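PDB 4TQJ: lectin 2 from Agrocybe aegerita, which recognises N-acetylglucosamine at the non-reducing ends of glycans, using a beta-propeller fold. Local coordinates for residues A[61-72]-A[395-403]; A[123-131]-A[141-150]. The protein carries 1 engineered substitution. One frame throughout, in Å; residues are numbered along the deposited sequence.

Both contacts belong to a beta-propeller whose blades are antiparallel sheets. In contact 1 the C-terminal strand 395-399, which closes the ring by completing the sheet of strands 20-25, 28-32 and 41-44, faces strand 60-64, the edge strand of the neighbouring blade. Contact 2 lies within one blade, between strands 130-134 and 139-142 and the loops beyond them. Along the chain, 61-72 comes first, then 123-131 and 141-150, and 395-403 last. The contact centres are about 14 Å apart, and they touch: D65 is backbone-bonded to A129, and T66 packs on L148. Three consecutive blades are thereby coupled at the point where the ring closes.

Contact 1: residues A[61-72]-A[395-403]; sequences RLIADTTGTGKG and VCWMANLDS
The indole of W397 meets R61 O at its edge and in the ring plane, while V395 CG1, two residues back on the same strand, lies over one face toward the rim. V395 CG2 rests on a face of the R61 guanidinium, 3.8 Å from NH2, whose neighbour NH1 bonds to F47 O. This is the seam between two propeller blades, with strands 61-64 and 395-399 running roughly parallel at 8.4 Å, too far apart to pair as one sheet. The bond W397 NE1 to R61 O (2.8 Å, 165° at the hydrogen) spans that gap. With CG beside the backbone N (chi1 -59°), the W397 ring also reaches L62 CD2. Farther along, I63 packs loosely on A399 and L401.

Beyond the strands the backbones come together. G72 N donates to L401 O at 2.9 Å, and S403 N to G70 O. The 65-70 loop is drawn round D65: OD1 accepts T67 N, closing an Asx turn, and also G68 N, both from the same face of the carboxylate; OD2 takes G70 N. K71 also packs on S403 of the second subunit, and its NZ forms a salt bridge to D402 OD1, 3.1 Å away, from above the carboxylate plane.

Contact 2: residues A[123-131]-A[141-150]; sequences IRKTGRADI and VSRNNGGLNF. Engineered in segment 123-131: T126 (natural residue Ile).
D130 OD1 accepts two hydrogen bonds, one across the contact from N144 N (3.0 Å, 166°), which arrives steeply from above the carboxylate plane, and one from R124 NH2 on the syn side. R124 NE takes OD2 at 2.7 Å in the guanidinium plane, a salt bridge that grips the carboxylate side-on with two nitrogens and keeps the groups nearly coplanar. Over one face of that guanidinium lie CB and CG of R143; the two chains cross at about a right angle.

N144 O collects weak bonds from R124 NH2 and from NE and NH2 of R128, besides a water-donated one. Within the propeller blade these groups gather at the open end of hairpin 130-142, where I131 and S142 form an antiparallel hydrogen-bonded pair. With CG of N144 opposite the backbone N (chi1 -178°), ND2 reaches A129 O at 3.0 Å, above the carbonyl plane, and also bonds to T66 O. OD1 accepts G146 N in an Asx turn that shares this glycine with the type I' turn 146-149. On the sheet face of I131 and S142, I131 CD1 makes an off-centre CH-pi contact with the F150 ring, 4.2 Å from its centroid; I123 CD1 meets V141 CG2 tip to tip.

Contact 1: residues A[61-72]-A[395-403]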
loop_
_atom_site.group_PDB
_atom_site.type_symbol
_atom_site.label_atom_id
_atom_site.label_comp_id
_atom_site.label_asym_id
_atom_site.label_seq_id
_atom_site.Cartn_x
_atom_site.Cartn_y
_atom_site.Cartn_z
ATOM N N ARG A 61 -19.874 -2.470 -11.876
ATOM C CA ARG A 61 -18.511 -1.936 -11.829
ATOM C C ARG A 61 -17.837 -2.156 -10.471
ATOM O O ARG A 61 -18.335 -1.693 -9.438
ATOM C CB ARG A 61 -18.525 -0.450 -12.206
ATOM C CG ARG A 61 -18.719 -0.215 -13.705
ATOM C CD ARG A 61 -19.097 1.227 -14.011
ATOM N NE ARG A 61 -20.495 1.513 -13.674
ATOM C CZ ARG A 61 -21.064 2.705 -13.803
ATOM N NH1 ARG A 61 -20.351 3.726 -14.268
ATOM N NH2 ARG A 61 -22.337 2.877 -13.464
ATOM N N LEU A 62 -16.701 -2.861 -10.484
ATOM C CA LEU A 62 -16.061 -3.326 -9.260
ATOM C C LEU A 62 -14.542 -3.144 -9.286
ATOM O O LEU A 62 -13.994 -2.645 -10.264
ATOM C CB LEU A 62 -16.400 -4.804 -9.022
ATOM C CG LEU A 62 -17.893 -5.181 -8.908
ATOM C CD1 LEU A 62 -18.076 -6.686 -8.987
ATOM C CD2 LEU A 62 -18.532 -4.616 -7.644
ATOM N N ILE A 63 -13.884 -3.538 -8.195
ATOM C CA ILE A 63 -12.427 -3.577 -8.103
ATOM C C ILE A 63 -12.024 -4.950 -7.602
ATOM O O ILE A 63 -12.572 -5.434 -6.610
ATOM C CB ILE A 63 -11.880 -2.563 -7.085
ATOM C CG1 ILE A 63 -12.244 -1.141 -7.483
ATOM C CG2 ILE A 63 -10.362 -2.693 -6.969
ATOM C CD1 ILE A 63 -11.185 -0.495 -8.346
ATOM N N ALA A 64 -11.095 -5.599 -8.294
ATOM C CA ALA A 64 -10.544 -6.856 -7.797
ATOM C C ALA A 64 -9.176 -7.132 -8.397
ATOM O O ALA A 64 -8.814 -6.568 -9.432
ATOM C CB ALA A 64 -11.500 -8.011 -8.080
ATOM N N ASP A 65 -8.411 -7.994 -7.744
ATOM C CA ASP A 65 -7.109 -8.367 -8.269
ATOM C C ASP A 65 -7.306 -9.491 -9.276
ATOM O O ASP A 65 -7.466 -10.655 -8.901
ATOM C CB ASP A 65 -6.156 -8.798 -7.148
ATOM C CG ASP A 65 -4.755 -9.122 -7.670
ATOM O OD1 ASP A 65 -4.526 -8.931 -8.873
ATOM O OD2 ASP A 65 -3.887 -9.552 -6.883
ATOM N N THR A 66 -7.321 -9.131 -10.553
ATOM C CA THR A 66 -7.515 -10.101 -11.618
ATOM C C THR A 66 -6.209 -10.657 -12.180
ATOM O O THR A 66 -6.236 -11.523 -13.048
ATOM C CB THR A 66 -8.307 -9.500 -12.787
ATOM O OG1 THR A 66 -7.510 -8.501 -13.431
ATOM C CG2 THR A 66 -9.611 -8.880 -12.292
ATOM N N THR A 67 -5.073 -10.175 -11.699
ATOM C CA THR A 67 -3.801 -10.605 -12.281
ATOM C C THR A 67 -2.925 -11.360 -11.297
ATOM O O THR A 67 -2.049 -12.112 -11.700
ATOM C CB THR A 67 -2.999 -9.425 -12.854
ATOM O OG1 THR A 67 -2.660 -8.508 -11.801
ATOM C CG2 THR A 67 -3.795 -8.708 -13.937
ATOM N N GLY A 68 -3.152 -11.143 -10.008
ATOM C CA GLY A 68 -2.423 -11.857 -8.982
ATOM C C GLY A 68 -1.268 -11.065 -8.407
ATOM O O GLY A 68 -0.498 -11.586 -7.600
ATOM N N THR A 69 -1.145 -9.804 -8.810
ATOM C CA THR A 69 -0.076 -8.935 -8.317
ATOM C C THR A 69 -0.316 -8.427 -6.900
ATOM O O THR A 69 0.607 -7.965 -6.228
ATOM C CB THR A 69 0.083 -7.698 -9.206
ATOM O OG1 THR A 69 -1.137 -6.944 -9.186
ATOM C CG2 THR A 69 0.390 -8.107 -10.630
ATOM N N GLY A 70 -1.565 -8.488 -6.455
ATOM C CA GLY A 70 -1.928 -7.912 -5.179
ATOM C C GLY A 70 -2.435 -6.498 -5.370
ATOM O O GLY A 70 -2.824 -5.838 -4.412
ATOM N N LYS A 71 -2.427 -6.032 -6.612
ATOM C CA LYS A 71 -2.952 -4.705 -6.932
ATOM C C LYS A 71 -4.354 -4.798 -7.531
ATOM O O LYS A 71 -4.604 -5.602 -8.422
ATOM C CB LYS A 71 -2.025 -3.970 -7.902
ATOM C CG LYS A 71 -0.877 -3.207 -7.251
ATOM C CD LYS A 71 -0.017 -4.107 -6.394
ATOM C CE LYS A 71 1.368 -3.508 -6.180
ATOM N NZ LYS A 71 1.642 -3.225 -4.746
ATOM N N GLY A 72 -5.267 -3.965 -7.046
ATOM C CA GLY A 72 -6.637 -3.996 -7.517
ATOM C C GLY A 72 -6.863 -3.349 -8.869
ATOM O O GLY A 72 -6.445 -2.222 -9.118
ATOM N N VAL A 395 -20.976 5.271 -9.116
ATOM C CA VAL A 395 -20.776 4.235 -8.114
ATOM C C VAL A 395 -19.527 4.606 -7.330
ATOM O O VAL A 395 -18.521 5.007 -7.915
ATOM C CB VAL A 395 -20.533 2.861 -8.770
ATOM C CG1 VAL A 395 -20.440 1.762 -7.700
ATOM C CG2 VAL A 395 -21.606 2.554 -9.773
ATOM N N CYS A 396 -19.590 4.508 -6.008
ATOM C CA CYS A 396 -18.397 4.692 -5.185
ATOM C C CYS A 396 -18.217 3.533 -4.243
ATOM O O CYS A 396 -19.180 3.044 -3.646
ATOM C CB CYS A 396 -18.507 5.943 -4.326
ATOM S SG CYS A 396 -18.370 7.439 -5.218
ATOM N N TRP A 397 -16.973 3.116 -4.086
ATOM C CA TRP A 397 -16.643 2.039 -3.183
ATOM C C TRP A 397 -15.420 2.443 -2.366
ATOM O O TRP A 397 -14.593 3.249 -2.814
ATOM C CB TRP A 397 -16.250 0.787 -3.969
ATOM C CG TRP A 397 -17.253 0.198 -4.936
ATOM C CD1 TRP A 397 -17.080 0.024 -6.285
ATOM C CD2 TRP A 397 -18.538 -0.362 -4.625
ATOM N NE1 TRP A 397 -18.178 -0.593 -6.829
ATOM C CE2 TRP A 397 -19.088 -0.840 -5.835
ATOM C CE3 TRP A 397 -19.278 -0.501 -3.444
ATOM C CZ2 TRP A 397 -20.343 -1.438 -5.896
ATOM C CZ3 TRP A 397 -20.524 -1.092 -3.506
ATOM C CH2 TRP A 397 -21.047 -1.552 -4.724
ATOM N N MET A 398 -15.292 1.871 -1.178
ATOM C CA MET A 398 -13.994 1.808 -0.522
ATOM C C MET A 398 -13.347 0.491 -0.956
ATOM O O MET A 398 -14.043 -0.503 -1.146
ATOM C CB MET A 398 -14.135 1.864 1.002
ATOM C CG MET A 398 -14.858 3.110 1.520
ATOM S SD MET A 398 -14.076 4.674 1.042
ATOM C CE MET A 398 -12.430 4.493 1.729
ATOM N N ALA A 399 -12.025 0.496 -1.132
ATOM C CA ALA A 399 -11.280 -0.709 -1.498
ATOM C C ALA A 399 -9.806 -0.546 -1.137
ATOM O O ALA A 399 -9.311 0.566 -1.066
ATOM C CB ALA A 399 -11.422 -0.997 -2.985
ATOM N N ASN A 400 -9.114 -1.653 -0.890
ATOM C CA ASN A 400 -7.672 -1.597 -0.680
ATOM C C ASN A 400 -6.965 -1.842 -2.008
ATOM O O ASN A 400 -6.833 -2.977 -2.474
ATOM C CB ASN A 400 -7.219 -2.601 0.380
ATOM C CG ASN A 400 -8.022 -2.484 1.672
ATOM O OD1 ASN A 400 -9.060 -3.123 1.827
ATOM N ND2 ASN A 400 -7.540 -1.670 2.599
ATOM N N LEU A 401 -6.536 -0.760 -2.637
ATOM C CA LEU A 401 -5.876 -0.867 -3.926
ATOM C C LEU A 401 -4.624 -1.720 -3.831
ATOM O O LEU A 401 -4.303 -2.459 -4.748
ATOM C CB LEU A 401 -5.555 0.524 -4.450
ATOM C CG LEU A 401 -6.861 1.236 -4.793
ATOM C CD1 LEU A 401 -6.623 2.691 -5.103
ATOM C CD2 LEU A 401 -7.506 0.526 -5.971
ATOM N N ASP A 402 -3.932 -1.619 -2.703
ATOM C CA ASP A 402 -2.782 -2.465 -2.422
ATOM C C ASP A 402 -3.156 -3.554 -1.410
ATOM O O ASP A 402 -3.034 -3.362 -0.203
ATOM C CB ASP A 402 -1.629 -1.607 -1.897
ATOM C CG ASP A 402 -0.987 -0.760 -2.990
ATOM O OD1 ASP A 402 -0.640 -1.322 -4.057
ATOM O OD2 ASP A 402 -0.832 0.467 -2.786
ATOM N N SER A 403 -3.622 -4.696 -1.904
ATOM C CA SER A 403 -3.974 -5.812 -1.028
ATOM C C SER A 403 -2.976 -6.965 -1.151
ATOM O O SER A 403 -2.574 -7.569 -0.151
ATOM C CB SER A 403 -5.382 -6.314 -1.335
ATOM O OG SER A 403 -5.334 -7.564 -2.007
HETATM O O HOH W 1 -5.886 -6.035 -4.314
#

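Contact 2: residues A[123-131]-A[141-150]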
loop_
_atom_site.group_PDB
_atom_site.type_symbol
_atom_site.label_atom_id
_atom_site.label_comp_id
_atom_site.label_asym_id
_atom_site.label_seq_id
_atom_site.Cartn_x
_atom_site.Cartn_y
_atom_site.Cartn_z
ATOM N N ILE A 123 -12.201 -17.828 -5.398
ATOM C CA ILE A 123 -12.862 -18.999 -4.829
ATOM C C ILE A 123 -11.975 -20.242 -4.827
ATOM O O ILE A 123 -12.281 -21.222 -4.148
ATOM C CB ILE A 123 -14.180 -19.298 -5.548
ATOM C CG1 ILE A 123 -13.987 -19.242 -7.051
ATOM C CG2 ILE A 123 -15.254 -18.270 -5.169
ATOM C CD1 ILE A 123 -15.287 -19.289 -7.797
ATOM N N ARG A 124 -10.877 -20.200 -5.575
ATOM C CA ARG A 124 -9.948 -21.336 -5.627
ATOM C C ARG A 124 -8.674 -21.101 -4.819
ATOM O O ARG A 124 -7.779 -21.947 -4.790
ATOM C CB ARG A 124 -9.616 -21.696 -7.079
ATOM C CG ARG A 124 -10.793 -22.317 -7.841
ATOM C CD ARG A 124 -10.467 -22.574 -9.318
ATOM N NE ARG A 124 -10.182 -21.332 -10.026
ATOM C CZ ARG A 124 -9.070 -21.098 -10.718
ATOM N NH1 ARG A 124 -8.127 -22.035 -10.819
ATOM N NH2 ARG A 124 -8.902 -19.925 -11.314
ATOM N N LYS A 125 -8.615 -19.951 -4.148
ATOM C CA LYS A 125 -7.444 -19.535 -3.382
ATOM C C LYS A 125 -6.143 -19.574 -4.187
ATOM O O LYS A 125 -5.145 -20.120 -3.727
ATOM C CB LYS A 125 -7.301 -20.356 -2.092
ATOM C CG LYS A 125 -8.365 -20.048 -1.053
ATOM C CD LYS A 125 -7.759 -19.487 0.229
ATOM C CE LYS A 125 -7.068 -20.577 1.042
ATOM N NZ LYS A 125 -6.403 -20.019 2.250
ATOM N N THR A 126 -6.150 -18.978 -5.376
ATOM C CA THR A 126 -4.932 -18.914 -6.188
ATOM C C THR A 126 -4.315 -17.516 -6.235
ATOM O O THR A 126 -3.280 -17.312 -6.870
ATOM C CB THR A 126 -5.149 -19.456 -7.622
ATOM O OG1 THR A 126 -6.173 -18.703 -8.293
ATOM C CG2 THR A 126 -5.548 -20.916 -7.575
ATOM N N GLY A 127 -4.936 -16.562 -5.549
ATOM C CA GLY A 127 -4.398 -15.209 -5.469
ATOM C C GLY A 127 -4.923 -14.231 -6.510
ATOM O O GLY A 127 -4.479 -13.086 -6.594
ATOM N N ARG A 128 -5.871 -14.677 -7.319
ATOM C CA ARG A 128 -6.512 -13.782 -8.259
ATOM C C ARG A 128 -7.982 -14.153 -8.365
ATOM O O ARG A 128 -8.366 -15.272 -8.035
ATOM C CB ARG A 128 -5.800 -13.815 -9.620
ATOM C CG ARG A 128 -5.765 -15.170 -10.294
ATOM C CD ARG A 128 -4.710 -15.235 -11.420
ATOM N NE ARG A 128 -4.876 -16.472 -12.171
ATOM C CZ ARG A 128 -4.153 -17.569 -11.985
ATOM N NH1 ARG A 128 -3.162 -17.569 -11.106
ATOM N NH2 ARG A 128 -4.406 -18.661 -12.702
ATOM N N ALA A 129 -8.801 -13.217 -8.822
ATOM C CA ALA A 129 -10.255 -13.353 -8.729
ATOM C C ALA A 129 -10.890 -14.080 -9.909
ATOM O O ALA A 129 -10.703 -13.690 -11.063
ATOM C CB ALA A 129 -10.893 -11.984 -8.570
ATOM N N ASP A 130 -11.653 -15.130 -9.620
ATOM C CA ASP A 130 -12.532 -15.728 -10.620
ATOM C C ASP A 130 -13.793 -14.881 -10.782
ATOM O O ASP A 130 -14.123 -14.049 -9.929
ATOM C CB ASP A 130 -12.939 -17.152 -10.210
ATOM C CG ASP A 130 -11.786 -18.139 -10.273
ATOM O OD1 ASP A 130 -10.652 -17.706 -10.559
ATOM O OD2 ASP A 130 -12.016 -19.349 -10.012
ATOM N N ILE A 131 -14.509 -15.104 -11.873
ATOM C CA ILE A 131 -15.790 -14.466 -12.067
ATOM C C ILE A 131 -16.854 -15.443 -11.610
ATOM O O ILE A 131 -16.889 -16.599 -12.051
ATOM C CB ILE A 131 -16.033 -14.122 -13.534
ATOM C CG1 ILE A 131 -14.943 -13.180 -14.048
ATOM C CG2 ILE A 131 -17.403 -13.501 -13.699
ATOM C CD1 ILE A 131 -14.955 -13.030 -15.555
ATOM N N VAL A 141 -19.472 -19.888 -13.200
ATOM C CA VAL A 141 -18.120 -19.475 -12.863
ATOM C C VAL A 141 -17.224 -19.489 -14.101
ATOM O O VAL A 141 -17.268 -20.423 -14.903
ATOM C CB VAL A 141 -17.509 -20.374 -11.766
ATOM C CG1 VAL A 141 -16.006 -20.159 -11.664
ATOM C CG2 VAL A 141 -18.168 -20.102 -10.431
ATOM N N SER A 142 -16.431 -18.438 -14.268
ATOM C CA SER A 142 -15.339 -18.481 -15.231
ATOM C C SER A 142 -14.044 -18.380 -14.461
ATOM O O SER A 142 -13.779 -17.381 -13.793
ATOM C CB SER A 142 -15.432 -17.361 -16.270
ATOM O OG SER A 142 -14.140 -17.091 -16.802
ATOM N N ARG A 143 -13.249 -19.439 -14.531
ATOM C CA ARG A 143 -11.994 -19.489 -13.813
ATOM C C ARG A 143 -10.996 -18.498 -14.414
ATOM O O ARG A 143 -10.860 -18.384 -15.635
ATOM C CB ARG A 143 -11.445 -20.924 -13.786
ATOM C CG ARG A 143 -12.202 -21.824 -12.809
ATOM C CD ARG A 143 -12.199 -23.302 -13.174
ATOM N NE ARG A 143 -10.982 -23.989 -12.760
ATOM C CZ ARG A 143 -10.941 -25.239 -12.303
ATOM N NH1 ARG A 143 -12.053 -25.947 -12.177
ATOM N NH2 ARG A 143 -9.780 -25.777 -11.957
ATOM N N ASN A 144 -10.309 -17.780 -13.536
ATOM C CA ASN A 144 -9.265 -16.851 -13.936
ATOM C C ASN A 144 -7.975 -17.628 -14.115
ATOM O O ASN A 144 -7.364 -18.060 -13.139
ATOM C CB ASN A 144 -9.085 -15.775 -12.860
ATOM C CG ASN A 144 -8.032 -14.734 -13.228
ATOM O OD1 ASN A 144 -7.136 -14.989 -14.032
ATOM N ND2 ASN A 144 -8.138 -13.551 -12.624
ATOM N N ASN A 145 -7.563 -17.806 -15.369
ATOM C CA ASN A 145 -6.431 -18.669 -15.674
ATOM C C ASN A 145 -5.126 -17.951 -15.949
ATOM O O ASN A 145 -4.259 -18.479 -16.644
ATOM C CB ASN A 145 -6.780 -19.580 -16.844
ATOM C CG ASN A 145 -7.754 -20.644 -16.452
ATOM O OD1 ASN A 145 -7.663 -21.198 -15.356
ATOM N ND2 ASN A 145 -8.706 -20.933 -17.326
ATOM N N GLY A 146 -4.984 -16.751 -15.399
ATOM C CA GLY A 146 -3.764 -15.987 -15.562
ATOM C C GLY A 146 -3.686 -15.215 -16.868
ATOM O O GLY A 146 -4.201 -15.659 -17.903
ATOM N N GLY A 147 -3.035 -14.056 -16.813
ATOM C CA GLY A 147 -2.795 -13.236 -17.992
ATOM C C GLY A 147 -4.066 -12.693 -18.610
ATOM O O GLY A 147 -4.093 -12.356 -19.798
ATOM N N LEU A 148 -5.121 -12.611 -17.798
ATOM C CA LEU A 148 -6.425 -12.145 -18.254
ATOM C C LEU A 148 -7.104 -13.138 -19.197
ATOM O O LEU A 148 -8.022 -12.782 -19.935
ATOM C CB LEU A 148 -6.343 -10.748 -18.885
ATOM C CG LEU A 148 -5.893 -9.576 -17.994
ATOM C CD1 LEU A 148 -6.094 -8.251 -18.716
ATOM C CD2 LEU A 148 -6.618 -9.543 -16.656
ATOM N N ASN A 149 -6.651 -14.387 -19.167
ATOM C CA ASN A 149 -7.368 -15.457 -19.839
ATOM C C ASN A 149 -8.345 -16.079 -18.859
ATOM O O ASN A 149 -7.949 -16.601 -17.818
ATOM C CB ASN A 149 -6.411 -16.527 -20.382
ATOM C CG ASN A 149 -5.440 -15.973 -21.405
ATOM O OD1 ASN A 149 -4.264 -15.744 -21.108
ATOM N ND2 ASN A 149 -5.933 -15.732 -22.606
ATOM N N PHE A 150 -9.626 -15.993 -19.188
ATOM C CA PHE A 150 -10.662 -16.556 -18.346
ATOM C C PHE A 150 -11.273 -17.785 -19.005
ATOM O O PHE A 150 -11.690 -17.743 -20.163
ATOM C CB PHE A 150 -11.725 -15.497 -18.041
ATOM C CG PHE A 150 -11.277 -14.471 -17.036
ATOM C CD1 PHE A 150 -11.572 -14.627 -15.692
ATOM C CD2 PHE A 150 -10.532 -13.369 -17.433
ATOM C CE1 PHE A 150 -11.151 -13.691 -14.770
ATOM C CE2 PHE A 150 -10.108 -12.429 -16.511
ATOM C CZ PHE A 150 -10.413 -12.591 -15.181
HETATM O O HOH W 2 -6.422 -21.057 -13.196
#